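Local structure of anti-sigma-I factor RsgI2 (Clostridium thermocellum, 4B9P) at residues Asn13-Ser18 with Glu22-Ile27; Thr49-Ile54 with Gln133-Ser138; Asn113-Ser118 with Pro122-Trp127. The protein probably holds the sigma factor SigI2 inactive until its extracellular family 3 carbohydrate-binding module, the piece described here, senses polysaccharide such as cellulose outside the cell. One frame throughout, in Å; residues are numbered along the deposited sequence.

Interaction 1: residues Asn13-Ser18 with Glu22-Ile27; sequences NHIRTS and ELQPRI. With ZN (zinc ion), chain C.
The His14 ring meets Gln24 at its edge and Arg26 over one face. The residue makes two hydrogen bonds to Gln24: the backbone N of His14 reaches Gln24 O at 2.9 Å, almost straight at 178°, and ND1 donates in the ring plane to Gln24 OE1 at 2.8 Å. Ring and amide are nearly coplanar, 4° apart. With ND1 acting as donor, NE2 is left to bind a zinc ion at 2.0 Å, beside two waters; Gln24 is thus a second-shell residue that fixes the rotation of a metal-bound imidazole.

The stack is the second element. Arg26, extended from CG to NE, lays its guanidinium flat over one ring face, planes at 5° and centres 3.5 Å apart, while its NH1 also bonds Tyr12 OH.

These contacts grow out of the antiparallel pairing of strands 7-13 and 25-31 in one sheet of the carbohydrate-binding module, where Asn13 and Pro25 form a non-hydrogen-bonded pair. The direct His14 N to Gln24 O bond follows this pair; next to it a water bridges Asn13 ND2, Ile15 O and Gln24 N. OD1 of the same Asn13 accepts from Asn140 N.

The Ile15 methyl CD1 rests on the Gln24 amide, 3.5 Å from its CD.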
loop_
_atom_site.group_PDB
_atom_site.type_symbol
_atom_site.label_atom_id
_atom_site.label_comp_id
_atom_site.label_asym_id
_atom_site.label_seq_id
_atom_site.Cartn_x
_atom_site.Cartn_y
_atom_site.Cartn_z
ATOM N N ASN A 13 1.699 9.844 1.274
ATOM C CA ASN A 13 2.036 9.448 2.629
ATOM C C ASN A 13 1.499 10.461 3.606
ATOM O O ASN A 13 1.783 11.636 3.522
ATOM C CB ASN A 13 3.551 9.312 2.738
ATOM C CG ASN A 13 4.045 8.107 2.021
ATOM O OD1 ASN A 13 4.356 8.146 0.836
ATOM N ND2 ASN A 13 4.085 6.987 2.718
ATOM N N HIS A 14 0.709 9.983 4.562
ATOM C CA HIS A 14 0.087 10.876 5.523
ATOM C C HIS A 14 1.051 11.319 6.609
ATOM O O HIS A 14 0.819 12.344 7.248
ATOM C CB HIS A 14 -1.149 10.180 6.107
ATOM C CG HIS A 14 -1.994 11.056 6.975
ATOM N ND1 HIS A 14 -2.230 10.779 8.303
ATOM C CD2 HIS A 14 -2.717 12.165 6.697
ATOM C CE1 HIS A 14 -3.039 11.694 8.816
ATOM N NE2 HIS A 14 -3.359 12.540 7.860
ATOM N N ILE A 15 2.107 10.542 6.819
ATOM C CA ILE A 15 3.223 10.947 7.654
ATOM C C ILE A 15 4.455 10.976 6.778
ATOM O O ILE A 15 4.791 9.942 6.158
ATOM C CB ILE A 15 3.472 9.958 8.820
ATOM C CG1 ILE A 15 2.270 9.929 9.760
ATOM C CG2 ILE A 15 4.754 10.311 9.576
ATOM C CD1 ILE A 15 2.423 8.909 10.826
ATOM N N ARG A 16 5.118 12.130 6.723
ATOM C CA ARG A 16 6.246 12.293 5.810
ATOM C C ARG A 16 7.564 12.594 6.487
ATOM O O ARG A 16 8.537 12.965 5.830
ATOM C CB ARG A 16 5.912 13.401 4.804
ATOM C CG ARG A 16 4.761 13.000 3.913
ATOM C CD ARG A 16 4.311 14.050 2.961
ATOM N NE ARG A 16 3.802 15.251 3.586
ATOM C CZ ARG A 16 2.590 15.411 4.131
ATOM N NH1 ARG A 16 1.684 14.441 4.181
ATOM N NH2 ARG A 16 2.270 16.600 4.609
ATOM N N THR A 17 7.608 12.460 7.807
ATOM C CA THR A 17 8.838 12.641 8.535
ATOM C C THR A 17 9.845 11.571 8.132
ATOM O O THR A 17 9.480 10.445 7.778
ATOM C CB THR A 17 8.590 12.567 10.043
ATOM O OG1 THR A 17 7.893 11.363 10.349
ATOM C CG2 THR A 17 7.729 13.686 10.476
ATOM N N SER A 18 11.121 11.926 8.159
ATOM C CA SER A 18 12.156 10.988 7.741
ATOM C C SER A 18 12.103 9.683 8.548
ATOM O O SER A 18 12.253 8.595 7.993
ATOM C CB SER A 18 13.525 11.638 7.899
ATOM O OG SER A 18 13.641 12.202 9.190
ATOM N N GLU A 22 5.204 4.540 12.200
ATOM C CA GLU A 22 4.212 3.876 11.367
ATOM C C GLU A 22 4.249 4.398 9.966
ATOM O O GLU A 22 4.306 5.597 9.737
ATOM C CB GLU A 22 2.781 3.929 11.897
ATOM C CG GLU A 22 2.332 5.082 12.663
ATOM C CD GLU A 22 0.887 4.898 13.150
ATOM O OE1 GLU A 22 -0.003 5.113 12.327
ATOM O OE2 GLU A 22 0.626 4.513 14.323
ATOM N N LEU A 23 4.254 3.491 9.006
ATOM C CA LEU A 23 4.045 3.876 7.603
ATOM C C LEU A 23 2.571 4.160 7.420
ATOM O O LEU A 23 1.736 3.381 7.860
ATOM C CB LEU A 23 4.456 2.741 6.675
ATOM C CG LEU A 23 5.839 2.142 6.890
ATOM C CD1 LEU A 23 6.108 1.001 5.893
ATOM C CD2 LEU A 23 6.922 3.207 6.814
ATOM N N GLN A 24 2.256 5.284 6.770
ATOM C CA GLN A 24 0.859 5.654 6.536
ATOM C C GLN A 24 0.617 5.975 5.062
ATOM O O GLN A 24 0.273 7.091 4.700
ATOM C CB GLN A 24 0.464 6.839 7.411
ATOM C CG GLN A 24 0.322 6.430 8.863
ATOM C CD GLN A 24 -0.508 7.425 9.653
ATOM O OE1 GLN A 24 -0.984 8.442 9.109
ATOM N NE2 GLN A 24 -0.675 7.153 10.931
ATOM N N PRO A 25 0.757 4.973 4.187
ATOM C CA PRO A 25 0.351 5.173 2.790
ATOM C C PRO A 25 -1.166 5.229 2.660
ATOM O O PRO A 25 -1.898 4.424 3.282
ATOM C CB PRO A 25 0.925 3.927 2.096
ATOM C CG PRO A 25 0.839 2.880 3.134
ATOM C CD PRO A 25 1.119 3.569 4.451
ATOM N N ARG A 26 -1.640 6.206 1.893
ATOM C CA ARG A 26 -3.051 6.306 1.560
ATOM C C ARG A 26 -3.160 6.139 0.058
ATOM O O ARG A 26 -2.389 6.770 -0.676
ATOM C CB ARG A 26 -3.596 7.646 2.014
ATOM C CG ARG A 26 -3.512 7.749 3.525
ATOM C CD ARG A 26 -4.186 8.936 4.073
ATOM N NE ARG A 26 -4.303 8.784 5.517
ATOM C CZ ARG A 26 -5.048 9.578 6.267
ATOM N NH1 ARG A 26 -5.691 10.595 5.713
ATOM N NH2 ARG A 26 -5.145 9.365 7.565
ATOM N N ILE A 27 -4.096 5.300 -0.396
ATOM C CA ILE A 27 -4.139 4.892 -1.785
ATOM C C ILE A 27 -5.555 4.997 -2.317
ATOM O O ILE A 27 -6.514 4.687 -1.616
ATOM C CB ILE A 27 -3.604 3.445 -1.877
ATOM C CG1 ILE A 27 -2.098 3.415 -1.485
ATOM C CG2 ILE A 27 -3.789 2.866 -3.235
ATOM C CD1 ILE A 27 -1.531 2.002 -1.183
HETATM ZN ZN ZN C . -4.641 13.998 8.137
HETATM O O HOH W 1 4.243 7.189 5.727
HETATM O O HOH W 2 -5.115 14.341 6.086
HETATM O O HOH W 3 -3.333 15.537 8.556
#

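Interaction 2: residues Thr49-Ile54 with Gln133-Ser138; sequences TKDQVI and QNSDYS. With CA (calcium ion), chain B.
Thr49 grips one calcium ion with two of its own atoms, the backbone O at 2.5 Å and the side-chain OG1 at 2.4 Å. A chi1 of 47° places OG1 between the backbone N and the carbonyl carbon, on the same side as the ion, so that one residue closes a chelate ring. Asp51 is also bidentate: both carboxylate oxygens, OD1 and OD2, reach the metal. From the other segment come Ser135 OG, the more distant of the two hydroxyl ligands at 2.6 Å, and a single carboxylate oxygen, Asp136 OD1, at 2.4 Å. A water joins the shell and donates to Asp136 OD2, which ties the non-coordinating oxygen to the site. Asp132 O completes it.

Two hydrogen bonds cross between the segments beside the ion. Thr49 N donates to Asp136 OD1 at 3.0 Å and 167°, arriving from above the carboxylate plane, so this oxygen serves metal and amide together. Thr49 OG1, while coordinating calcium, donates to Ser135 O at 2.7 Å, likewise from well above the carbonyl plane. The carboxylates of Asp51 and Asp136 stay apart, OD2 to OD1 4.7 Å, and the calcium bound by both probably offsets their repulsion.

Asp51 sits in a type II' turn, Lys50 to Val53, just after Thr49, while Ser135 and Asp136 lie in a type I turn, Gln133 to Asp136. This is the calcium site characteristic of family 3 carbohydrate-binding modules, joining loops distant in sequence. It lies where the loop leaving strand 42-48 toward strand 56-63 meets the loop following strand 131-132, with Asp136 packed on Tyr48 and Asp51 on Tyr131.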
loop_
_atom_site.group_PDB
_atom_site.type_symbol
_atom_site.label_atom_id
_atom_site.label_comp_id
_atom_site.label_asym_id
_atom_site.label_seq_id
_atom_site.Cartn_x
_atom_site.Cartn_y
_atom_site.Cartn_z
ATOM N N THR A 49 11.973 -0.449 2.680
ATOM C CA THR A 49 12.981 -1.206 3.445
ATOM C C THR A 49 12.571 -1.233 4.910
ATOM O O THR A 49 12.352 -0.193 5.525
ATOM C CB THR A 49 14.359 -0.576 3.282
ATOM O OG1 THR A 49 14.246 0.844 3.478
ATOM C CG2 THR A 49 14.943 -0.904 1.887
ATOM N N LYS A 50 12.435 -2.452 5.455
ATOM C CA LYS A 50 11.958 -2.622 6.847
ATOM C C LYS A 50 12.961 -2.144 7.886
ATOM O O LYS A 50 12.600 -1.980 9.051
ATOM C CB LYS A 50 11.575 -4.078 7.109
ATOM C CG LYS A 50 12.813 -5.012 7.097
ATOM C CD LYS A 50 12.443 -6.455 7.317
ATOM C CE LYS A 50 13.667 -7.370 7.444
ATOM N NZ LYS A 50 14.470 -7.384 6.213
ATOM N N ASP A 51 14.210 -1.906 7.472
ATOM C CA ASP A 51 15.231 -1.422 8.377
ATOM C C ASP A 51 15.349 -2.413 9.530
ATOM O O ASP A 51 15.493 -3.611 9.263
ATOM C CB ASP A 51 14.938 0.025 8.776
ATOM C CG ASP A 51 14.595 0.913 7.555
ATOM O OD1 ASP A 51 15.221 0.766 6.470
ATOM O OD2 ASP A 51 13.706 1.764 7.689
ATOM N N GLN A 52 15.349 -1.973 10.795
ATOM C CA GLN A 52 15.421 -2.931 11.911
ATOM C C GLN A 52 14.084 -3.130 12.624
ATOM O O GLN A 52 14.044 -3.671 13.720
ATOM C CB GLN A 52 16.515 -2.484 12.886
ATOM C CG GLN A 52 17.906 -2.561 12.251
ATOM C CD GLN A 52 18.966 -2.160 13.220
ATOM O OE1 GLN A 52 19.178 -0.950 13.487
ATOM N NE2 GLN A 52 19.617 -3.147 13.806
ATOM N N VAL A 53 12.984 -2.722 11.997
ATOM C CA VAL A 53 11.697 -2.831 12.642
ATOM C C VAL A 53 11.235 -4.277 12.675
ATOM O O VAL A 53 11.429 -5.018 11.706
ATOM C CB VAL A 53 10.672 -1.919 11.892
ATOM C CG1 VAL A 53 9.284 -2.082 12.499
ATOM C CG2 VAL A 53 11.144 -0.457 12.001
ATOM N N ILE A 54 10.658 -4.690 13.805
ATOM C CA ILE A 54 10.153 -6.055 13.998
ATOM C C ILE A 54 8.659 -6.015 14.363
ATOM O O ILE A 54 8.100 -4.933 14.595
ATOM C CB ILE A 54 10.989 -6.793 15.074
ATOM C CG1 ILE A 54 10.874 -6.094 16.442
ATOM C CG2 ILE A 54 12.421 -6.976 14.581
ATOM C CD1 ILE A 54 11.469 -6.914 17.598
ATOM N N GLN A 133 12.121 6.457 6.268
ATOM C CA GLN A 133 11.262 6.433 5.071
ATOM C C GLN A 133 11.974 6.806 3.787
ATOM O O GLN A 133 11.524 6.424 2.725
ATOM C CB GLN A 133 10.047 7.352 5.241
ATOM C CG GLN A 133 9.168 6.968 6.425
ATOM C CD GLN A 133 7.755 7.429 6.287
ATOM O OE1 GLN A 133 6.949 6.719 5.674
ATOM N NE2 GLN A 133 7.442 8.628 6.771
ATOM N N ASN A 134 13.035 7.597 3.842
ATOM C CA ASN A 134 13.643 8.018 2.578
ATOM C C ASN A 134 14.343 6.853 1.877
ATOM O O ASN A 134 14.605 6.944 0.677
ATOM C CB ASN A 134 14.621 9.155 2.842
ATOM C CG ASN A 134 13.924 10.429 3.228
ATOM O OD1 ASN A 134 14.180 10.996 4.282
ATOM N ND2 ASN A 134 13.017 10.870 2.384
ATOM N N SER A 135 14.550 5.750 2.588
ATOM C CA SER A 135 15.090 4.506 2.039
ATOM C C SER A 135 13.988 3.605 1.459
ATOM O O SER A 135 14.224 2.414 1.240
ATOM C CB SER A 135 15.866 3.753 3.139
ATOM O OG SER A 135 15.054 3.577 4.299
ATOM N N ASP A 136 12.775 4.139 1.288
ATOM C CA ASP A 136 11.633 3.334 0.840
ATOM C C ASP A 136 11.234 3.726 -0.573
ATOM O O ASP A 136 10.806 4.873 -0.799
ATOM C CB ASP A 136 10.427 3.506 1.775
ATOM C CG ASP A 136 10.736 3.101 3.210
ATOM O OD1 ASP A 136 11.753 2.397 3.426
ATOM O OD2 ASP A 136 9.899 3.423 4.077
ATOM N N TYR A 137 11.306 2.771 -1.492
ATOM C CA TYR A 137 11.018 3.026 -2.901
ATOM C C TYR A 137 9.706 3.747 -3.107
ATOM O O TYR A 137 9.637 4.676 -3.896
ATOM C CB TYR A 137 11.045 1.716 -3.648
ATOM C CG TYR A 137 10.723 1.826 -5.123
ATOM C CD1 TYR A 137 11.706 2.229 -6.024
ATOM C CD2 TYR A 137 9.475 1.485 -5.619
ATOM C CE1 TYR A 137 11.439 2.287 -7.373
ATOM C CE2 TYR A 137 9.191 1.568 -6.987
ATOM C CZ TYR A 137 10.183 1.946 -7.850
ATOM O OH TYR A 137 9.946 2.049 -9.192
ATOM N N SER A 138 8.645 3.310 -2.446
ATOM C CA SER A 138 7.329 3.874 -2.720
ATOM C C SER A 138 7.029 5.180 -2.008
ATOM O O SER A 138 5.996 5.778 -2.283
ATOM C CB SER A 138 6.233 2.852 -2.386
ATOM O OG SER A 138 6.327 1.705 -3.216
HETATM CA CA CA B . 13.244 2.077 5.305
HETATM O O HOH W 4 10.964 2.267 6.258
#

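Interaction 3: residues Asn113-Ser118 with Pro122-Trp127; sequences NSYALS and PPYSEW. With ZN (zinc ion), chain E.
Tyr115 and Tyr124 form a T-shaped aromatic pair, with the edge of Tyr124 directed at the face of Tyr115; the centroids are 5.6 Å apart and the planes stand at 78°. The closest carbons of the pair, Tyr115 CD1 and Tyr124 CE2, are separated by 3.8 Å. The hydroxyl of Tyr124 passes near the same ring on its way to a hydrogen bond with Asn55 ND2.

Apolar contacts with two prolines continue the interface. Pro123 crosses the Tyr115 side chain at about a right angle, bringing its CD to 3.6 Å from Tyr115 CD2. Pro122 fits against the helical turn itself: its CG lies 4.0 Å from Ala116 CA, while its CB meets Tyr115 CB.

Polar bonds hold the 113-118 side in shape. Asn113, with CG anti to its own N (chi1 -176°), turns OD1 back to accept from Tyr115 N at 3.0 Å, and its backbone O receives both Ala116 N and Leu117 N. The amide of Asn113 stands at 55° to the Tyr124 ring, ND2 being 3.8 Å from Tyr124 CD2; ND2 itself bonds Asn128 O.

Farther along, Glu126 binds a zinc ion, distinct from the one at His14, through OE2 at 1.9 Å, a site shared with Glu19. The arrangement is an asparagine N-cap on the short, weakly bonded helix 114-117, packed against a returning loop whose Pro123 centres an inverse gamma turn.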
loop_
_atom_site.group_PDB
_atom_site.type_symbol
_atom_site.label_atom_id
_atom_site.label_comp_id
_atom_site.label_asym_id
_atom_site.label_seq_id
_atom_site.Cartn_x
_atom_site.Cartn_y
_atom_site.Cartn_z
ATOM N N ASN A 113 5.507 -1.903 13.760
ATOM C CA ASN A 113 5.629 -2.815 14.893
ATOM C C ASN A 113 4.287 -2.821 15.643
ATOM O O ASN A 113 3.757 -1.749 15.971
ATOM C CB ASN A 113 6.767 -2.251 15.772
ATOM C CG ASN A 113 7.118 -3.104 16.974
ATOM O OD1 ASN A 113 6.260 -3.654 17.635
ATOM N ND2 ASN A 113 8.396 -3.149 17.297
ATOM N N SER A 114 3.728 -4.015 15.890
ATOM C CA SER A 114 2.433 -4.128 16.554
ATOM C C SER A 114 2.361 -3.310 17.850
ATOM O O SER A 114 1.296 -2.828 18.211
ATOM C CB SER A 114 2.121 -5.612 16.783
ATOM O OG SER A 114 3.096 -6.206 17.651
ATOM N N TYR A 115 3.465 -3.206 18.574
ATOM C CA TYR A 115 3.492 -2.467 19.840
ATOM C C TYR A 115 3.467 -0.958 19.624
ATOM O O TYR A 115 3.065 -0.212 20.506
ATOM C CB TYR A 115 4.708 -2.866 20.685
ATOM C CG TYR A 115 4.611 -4.245 21.282
ATOM C CD1 TYR A 115 4.911 -5.385 20.513
ATOM C CD2 TYR A 115 4.216 -4.409 22.606
ATOM C CE1 TYR A 115 4.835 -6.642 21.062
ATOM C CE2 TYR A 115 4.138 -5.672 23.139
ATOM C CZ TYR A 115 4.453 -6.786 22.377
ATOM O OH TYR A 115 4.371 -8.034 22.933
ATOM N N ALA A 116 3.918 -0.485 18.480
ATOM C CA ALA A 116 3.848 0.926 18.149
ATOM C C ALA A 116 2.485 1.336 17.658
ATOM O O ALA A 116 2.075 2.464 17.865
ATOM C CB ALA A 116 4.895 1.263 17.109
ATOM N N LEU A 117 1.761 0.412 17.048
ATOM C CA LEU A 117 0.506 0.782 16.417
ATOM C C LEU A 117 -0.617 0.907 17.448
ATOM O O LEU A 117 -1.687 1.431 17.166
ATOM C CB LEU A 117 0.161 -0.184 15.297
ATOM C CG LEU A 117 0.683 0.316 13.933
ATOM C CD1 LEU A 117 2.190 0.563 13.901
ATOM C CD2 LEU A 117 0.244 -0.626 12.821
ATOM N N SER A 118 -0.349 0.432 18.657
ATOM C CA SER A 118 -1.307 0.542 19.731
ATOM C C SER A 118 -1.281 1.899 20.455
ATOM O O SER A 118 -2.126 2.155 21.320
ATOM C CB SER A 118 -1.118 -0.627 20.698
ATOM O OG SER A 118 0.153 -0.618 21.313
ATOM N N PRO A 122 6.339 1.400 22.959
ATOM C CA PRO A 122 6.839 0.051 22.661
ATOM C C PRO A 122 7.972 -0.314 23.626
ATOM O O PRO A 122 8.818 0.534 23.904
ATOM C CB PRO A 122 7.390 0.181 21.218
ATOM C CG PRO A 122 6.822 1.460 20.703
ATOM C CD PRO A 122 6.569 2.348 21.864
ATOM N N PRO A 123 8.048 -1.575 24.063
ATOM C CA PRO A 123 9.079 -1.972 25.036
ATOM C C PRO A 123 10.391 -2.361 24.339
ATOM O O PRO A 123 10.937 -3.458 24.555
ATOM C CB PRO A 123 8.430 -3.160 25.713
ATOM C CG PRO A 123 7.664 -3.822 24.559
ATOM C CD PRO A 123 7.038 -2.631 23.847
ATOM N N TYR A 124 10.849 -1.471 23.467
ATOM C CA TYR A 124 11.972 -1.750 22.591
ATOM C C TYR A 124 12.902 -0.567 22.484
ATOM O O TYR A 124 12.473 0.575 22.622
ATOM C CB TYR A 124 11.453 -2.059 21.168
ATOM C CG TYR A 124 10.702 -3.352 21.055
ATOM C CD1 TYR A 124 11.367 -4.586 21.101
ATOM C CD2 TYR A 124 9.324 -3.364 20.941
ATOM C CE1 TYR A 124 10.682 -5.788 20.999
ATOM C CE2 TYR A 124 8.635 -4.576 20.880
ATOM C CZ TYR A 124 9.320 -5.772 20.880
ATOM O OH TYR A 124 8.597 -6.938 20.801
ATOM N N SER A 125 14.159 -0.839 22.115
ATOM C CA SER A 125 15.050 0.201 21.608
ATOM C C SER A 125 14.431 0.811 20.345
ATOM O O SER A 125 13.725 0.133 19.580
ATOM C CB SER A 125 16.397 -0.393 21.247
ATOM O OG SER A 125 17.069 -0.819 22.423
ATOM N N GLU A 126 14.766 2.057 20.079
ATOM C CA GLU A 126 14.097 2.825 19.041
ATOM C C GLU A 126 14.131 2.118 17.690
ATOM O O GLU A 126 13.160 2.162 16.931
ATOM C CB GLU A 126 14.777 4.217 18.931
ATOM C CG GLU A 126 14.282 5.005 17.792
ATOM C CD GLU A 126 14.866 6.396 17.639
ATOM O OE1 GLU A 126 15.234 7.016 18.646
ATOM O OE2 GLU A 126 14.934 6.913 16.497
ATOM N N TRP A 127 15.291 1.553 17.329
ATOM C CA TRP A 127 15.473 0.967 15.997
ATOM C C TRP A 127 14.544 -0.220 15.736
ATOM O O TRP A 127 14.297 -0.570 14.575
ATOM C CB TRP A 127 16.931 0.613 15.738
ATOM C CG TRP A 127 17.489 -0.313 16.736
ATOM C CD1 TRP A 127 17.370 -1.688 16.760
ATOM C CD2 TRP A 127 18.265 0.049 17.890
ATOM N NE1 TRP A 127 18.040 -2.189 17.864
ATOM C CE2 TRP A 127 18.604 -1.146 18.564
ATOM C CE3 TRP A 127 18.719 1.265 18.403
ATOM C CZ2 TRP A 127 19.377 -1.153 19.725
ATOM C CZ3 TRP A 127 19.496 1.259 19.565
ATOM C CH2 TRP A 127 19.819 0.059 20.202
HETATM ZN ZN ZN E . 15.343 8.706 15.951
HETATM O O HOH W 5 16.687 10.081 15.341
#

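All three contacts lie among loops, strand ends and a short helix of one family 3 carbohydrate-binding module. Centres of interactions 1 and 2 are about 12 Å apart, those of 2 and 3 about 15 Å, and those of 1 and 3 about 17 Å. Interaction 1 closes first along the chain; interaction 3 is nested within the long loop closed by interaction 2. Interactions 1 and 2 meet directly, Ser18 O lying 2.8 Å from Gln133 N in a probable hydrogen bond, whereas Ile54 packs on Tyr124 between interactions 2 and 3, and Glu22 on Leu117 between 1 and 3. With calcium tying segments 79 residues apart, the three contacts form one connected region of the module.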